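Side-chain contact in toxin-like protein (Paenibacillus larvae subsp. larvae BRL-230010, PDB 5DZQ), which is a C3-like mono-ADP-ribosyltransferase toxin that probably transfers ADP-ribose from NAD+ to a target protein: residues Ala38-Leu43 with Asp79-Lys84. Sequence-based numbering, arbitrary orientation.
Sequences ANEKEL and DEALKK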
ATOM      1  N   ALA B  38     -16.287 -18.282 -11.945  1.00 51.71           N
ATOM      2  CA  ALA B  38     -16.822 -17.104 -11.267  1.00 50.64           C
ATOM      3  C   ALA B  38     -16.124 -16.851  -9.926  1.00 46.03           C
ATOM      4  O   ALA B  38     -15.857 -15.703  -9.574  1.00 41.10           O
ATOM      5  CB  ALA B  38     -18.325 -17.249 -11.064  1.00 51.09           C
ATOM      6  N   ASN B  39     -15.819 -17.919  -9.189  1.00 41.91           N
ATOM      7  CA  ASN B  39     -15.207 -17.772  -7.868  1.00 44.21           C
ATOM      8  C   ASN B  39     -13.749 -17.339  -7.975  1.00 45.12           C
ATOM      9  O   ASN B  39     -13.231 -16.672  -7.081  1.00 36.52           O
ATOM     10  CB  ASN B  39     -15.310 -19.072  -7.062  1.00 45.20           C
ATOM     11  CG  ASN B  39     -14.370 -20.159  -7.577  1.00 52.01           C
ATOM     12  OD1 ASN B  39     -14.614 -20.759  -8.623  1.00 48.41           O
ATOM     13  ND2 ASN B  39     -13.298 -20.420  -6.834  1.00 45.04           N
ATOM     14  N   GLU B  40     -13.102 -17.716  -9.074  1.00 42.74           N
ATOM     15  CA  GLU B  40     -11.711 -17.355  -9.334  1.00 38.00           C
ATOM     16  C   GLU B  40     -11.588 -15.874  -9.649  1.00 35.34           C
ATOM     17  O   GLU B  40     -10.649 -15.210  -9.184  1.00 34.35           O
ATOM     18  CB  GLU B  40     -11.135 -18.198 -10.489  1.00 38.79           C
ATOM     19  CG  GLU B  40     -10.747 -19.626 -10.085  1.00 36.11           C
ATOM     20  CD  GLU B  40     -10.308 -20.494 -11.260  1.00 41.07           C
ATOM     21  OE1 GLU B  40     -10.825 -20.312 -12.383  1.00 43.28           O
ATOM     22  OE2 GLU B  40      -9.452 -21.379 -11.055  1.00 46.04           O
ATOM     23  N   LYS B  41     -12.535 -15.349 -10.425  1.00 35.22           N
ATOM     24  CA  LYS B  41     -12.548 -13.915 -10.726  1.00 38.67           C
ATOM     25  C   LYS B  41     -12.735 -13.097  -9.453  1.00 37.97           C
ATOM     26  O   LYS B  41     -12.077 -12.080  -9.266  1.00 36.55           O
ATOM     27  CB  LYS B  41     -13.660 -13.548 -11.714  1.00 37.71           C
ATOM     28  CG  LYS B  41     -13.631 -14.261 -13.060  1.00 48.31           C
ATOM     29  CD  LYS B  41     -14.877 -13.895 -13.876  1.00 51.98           C
ATOM     30  CE  LYS B  41     -15.073 -14.811 -15.078  1.00 65.13           C
ATOM     31  NZ  LYS B  41     -16.223 -14.385 -15.936  1.00 72.45           N
ATOM     32  N   GLU B  42     -13.670 -13.529  -8.606  1.00 35.98           N
ATOM     33  CA  GLU B  42     -13.928 -12.868  -7.332  1.00 34.21           C
ATOM     34  C   GLU B  42     -12.674 -12.855  -6.473  1.00 35.70           C
ATOM     35  O   GLU B  42     -12.314 -11.837  -5.865  1.00 32.65           O
ATOM     36  CB  GLU B  42     -15.061 -13.569  -6.574  1.00 39.24           C
ATOM     37  CG  GLU B  42     -16.443 -13.335  -7.164  1.00 46.32           C
ATOM     38  CD  GLU B  42     -17.509 -14.193  -6.504  1.00 54.00           C
ATOM     39  OE1 GLU B  42     -17.151 -15.085  -5.700  1.00 55.27           O
ATOM     40  OE2 GLU B  42     -18.705 -13.979  -6.798  1.00 54.18           O
ATOM     41  N   LEU B  43     -12.011 -14.002  -6.425  1.00 31.47           N
ATOM     42  CA  LEU B  43     -10.823 -14.155  -5.608  1.00 34.34           C
ATOM     43  C   LEU B  43      -9.675 -13.283  -6.101  1.00 31.74           C
ATOM     44  O   LEU B  43      -8.946 -12.691  -5.291  1.00 31.80           O
ATOM     45  CB  LEU B  43     -10.394 -15.624  -5.578  1.00 36.95           C
ATOM     46  CG  LEU B  43      -9.350 -15.979  -4.534  1.00 43.62           C
ATOM     47  CD1 LEU B  43      -9.830 -15.614  -3.125  1.00 44.85           C
ATOM     48  CD2 LEU B  43      -9.055 -17.463  -4.624  1.00 46.32           C
ATOM     49  N   ASP B  79      -3.463 -19.345  -6.856  1.00 30.71           N
ATOM     50  CA  ASP B  79      -2.391 -19.970  -7.624  1.00 29.96           C
ATOM     51  C   ASP B  79      -2.935 -20.620  -8.905  1.00 39.48           C
ATOM     52  O   ASP B  79      -2.331 -20.529  -9.975  1.00 35.74           O
ATOM     53  CB  ASP B  79      -1.676 -21.040  -6.797  1.00 31.57           C
ATOM     54  CG  ASP B  79      -0.900 -20.466  -5.620  1.00 36.29           C
ATOM     55  OD1 ASP B  79      -0.722 -19.235  -5.541  1.00 34.73           O
ATOM     56  OD2 ASP B  79      -0.459 -21.267  -4.772  1.00 36.72           O
ATOM     57  N   GLU B  80      -4.080 -21.279  -8.779  1.00 32.75           N
ATOM     58  CA  GLU B  80      -4.652 -22.019  -9.901  1.00 39.84           C
ATOM     59  C   GLU B  80      -5.216 -21.069 -10.939  1.00 37.29           C
ATOM     60  O   GLU B  80      -5.092 -21.298 -12.144  1.00 38.23           O
ATOM     61  CB  GLU B  80      -5.729 -22.981  -9.417  1.00 40.68           C
ATOM     62  CG  GLU B  80      -5.163 -24.213  -8.731  1.00 48.03           C
ATOM     63  CD  GLU B  80      -4.152 -24.962  -9.595  1.00 60.48           C
ATOM     64  OE1 GLU B  80      -4.412 -25.160 -10.806  1.00 64.70           O
ATOM     65  OE2 GLU B  80      -3.086 -25.346  -9.062  1.00 61.18           O
ATOM     66  N   ALA B  81      -5.825 -19.992 -10.465  1.00 34.31           N
ATOM     67  CA  ALA B  81      -6.324 -18.953 -11.354  1.00 35.53           C
ATOM     68  C   ALA B  81      -5.185 -18.404 -12.206  1.00 39.61           C
ATOM     69  O   ALA B  81      -5.306 -18.302 -13.427  1.00 42.24           O
ATOM     70  CB  ALA B  81      -6.981 -17.837 -10.560  1.00 30.35           C
ATOM     71  N   LEU B  82      -4.068 -18.076 -11.561  1.00 35.46           N
ATOM     72  CA  LEU B  82      -2.922 -17.527 -12.282  1.00 31.34           C
ATOM     73  C   LEU B  82      -2.327 -18.536 -13.261  1.00 39.38           C
ATOM     74  O   LEU B  82      -1.756 -18.148 -14.288  1.00 43.85           O
ATOM     75  CB  LEU B  82      -1.852 -17.041 -11.304  1.00 32.98           C
ATOM     76  CG  LEU B  82      -2.089 -15.634 -10.742  1.00 34.23           C
ATOM     77  CD1 LEU B  82      -1.140 -15.287  -9.567  1.00 29.38           C
ATOM     78  CD2 LEU B  82      -1.974 -14.580 -11.848  1.00 35.38           C
ATOM     79  N   LYS B  83      -2.444 -19.827 -12.956  1.00 40.07           N
ATOM     80  CA  LYS B  83      -1.899 -20.837 -13.864  1.00 46.44           C
ATOM     81  C   LYS B  83      -2.681 -20.904 -15.174  1.00 50.83           C
ATOM     82  O   LYS B  83      -2.180 -21.419 -16.171  1.00 48.42           O
ATOM     83  CB  LYS B  83      -1.879 -22.220 -13.210  1.00 52.52           C
ATOM     84  CG  LYS B  83      -0.668 -22.486 -12.336  1.00 57.11           C
ATOM     85  CD  LYS B  83      -0.760 -23.866 -11.697  1.00 63.90           C
ATOM     86  CE  LYS B  83       0.374 -24.096 -10.711  1.00 69.13           C
ATOM     87  NZ  LYS B  83       0.207 -25.371  -9.950  1.00 68.29           N
ATOM     88  N   LYS B  84      -3.904 -20.380 -15.171  1.00 49.98           N
ATOM     89  CA  LYS B  84      -4.731 -20.349 -16.379  1.00 46.99           C
ATOM     90  C   LYS B  84      -4.364 -19.172 -17.280  1.00 50.59           C
ATOM     91  O   LYS B  84      -4.937 -19.006 -18.364  1.00 48.62           O
ATOM     92  CB  LYS B  84      -6.220 -20.269 -16.022  1.00 46.37           C
ATOM     93  CG  LYS B  84      -6.784 -21.494 -15.306  1.00 47.21           C
ATOM     94  CD  LYS B  84      -8.278 -21.317 -15.064  1.00 49.71           C
ATOM     95  CE  LYS B  84      -8.884 -22.513 -14.346  1.00 57.52           C
ATOM     96  NZ  LYS B  84     -10.336 -22.308 -14.077  1.00 59.43           N
TER
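Glu40 reaches from the first turn of helix 38-49 to the C-terminal end of helix 69-83, where it touches Ala81 with its stem and Lys84 with its carboxylate. Glu40 CB comes first, 4.2 Å from Ala81 CB. CG lies equally close to that methyl, so the stem packs on it at two successive carbons; consistent with the small side chain, Glu40 CA and Ala81 CA are 6.0 Å apart. With chi1 at -78°, CG stands beside the backbone N, and an extended chi2 of 174° carries the carboxylate on past Ala81 to the ammonium group of Lys84. There Glu40 CD is 3.4 Å from Lys84 NZ. The bond itself goes to one oxygen: Lys84 NZ donates to Glu40 OE1 at 2.7 Å, through the syn lone pair on the side of the other oxygen, forming a salt bridge. Glu40 OE2 sits farther from the ammonium group, 3.3 Å from Lys84 NZ. Glu40 OE2 also lies 3.9 Å from Ala81 N. The chain of Lys84, extended beyond CG, crosses that of Glu40 at about a right angle, bringing CE against both oxygens. Glu40 OE1 also accepts a hydrogen bond from Arg37 N, so two donors grip this oxygen of a buried residue and probably favour a charged carboxylate, while Lys84 NZ has a weak second bond to Lys35 O. The contact lies in the helical N-terminal part of the ADP-ribosyltransferase fold, where this salt bridge joins two helices beside helix 29-35, whose Trp32 NE1 donates a hydrogen bond to Ala81 O. Toward the strands, Asp79 OD1 is hydrogen-bonded to Tyr138 OH and OD2 forms a salt bridge with Arg185 NE, between strands 179-183 and 187-198.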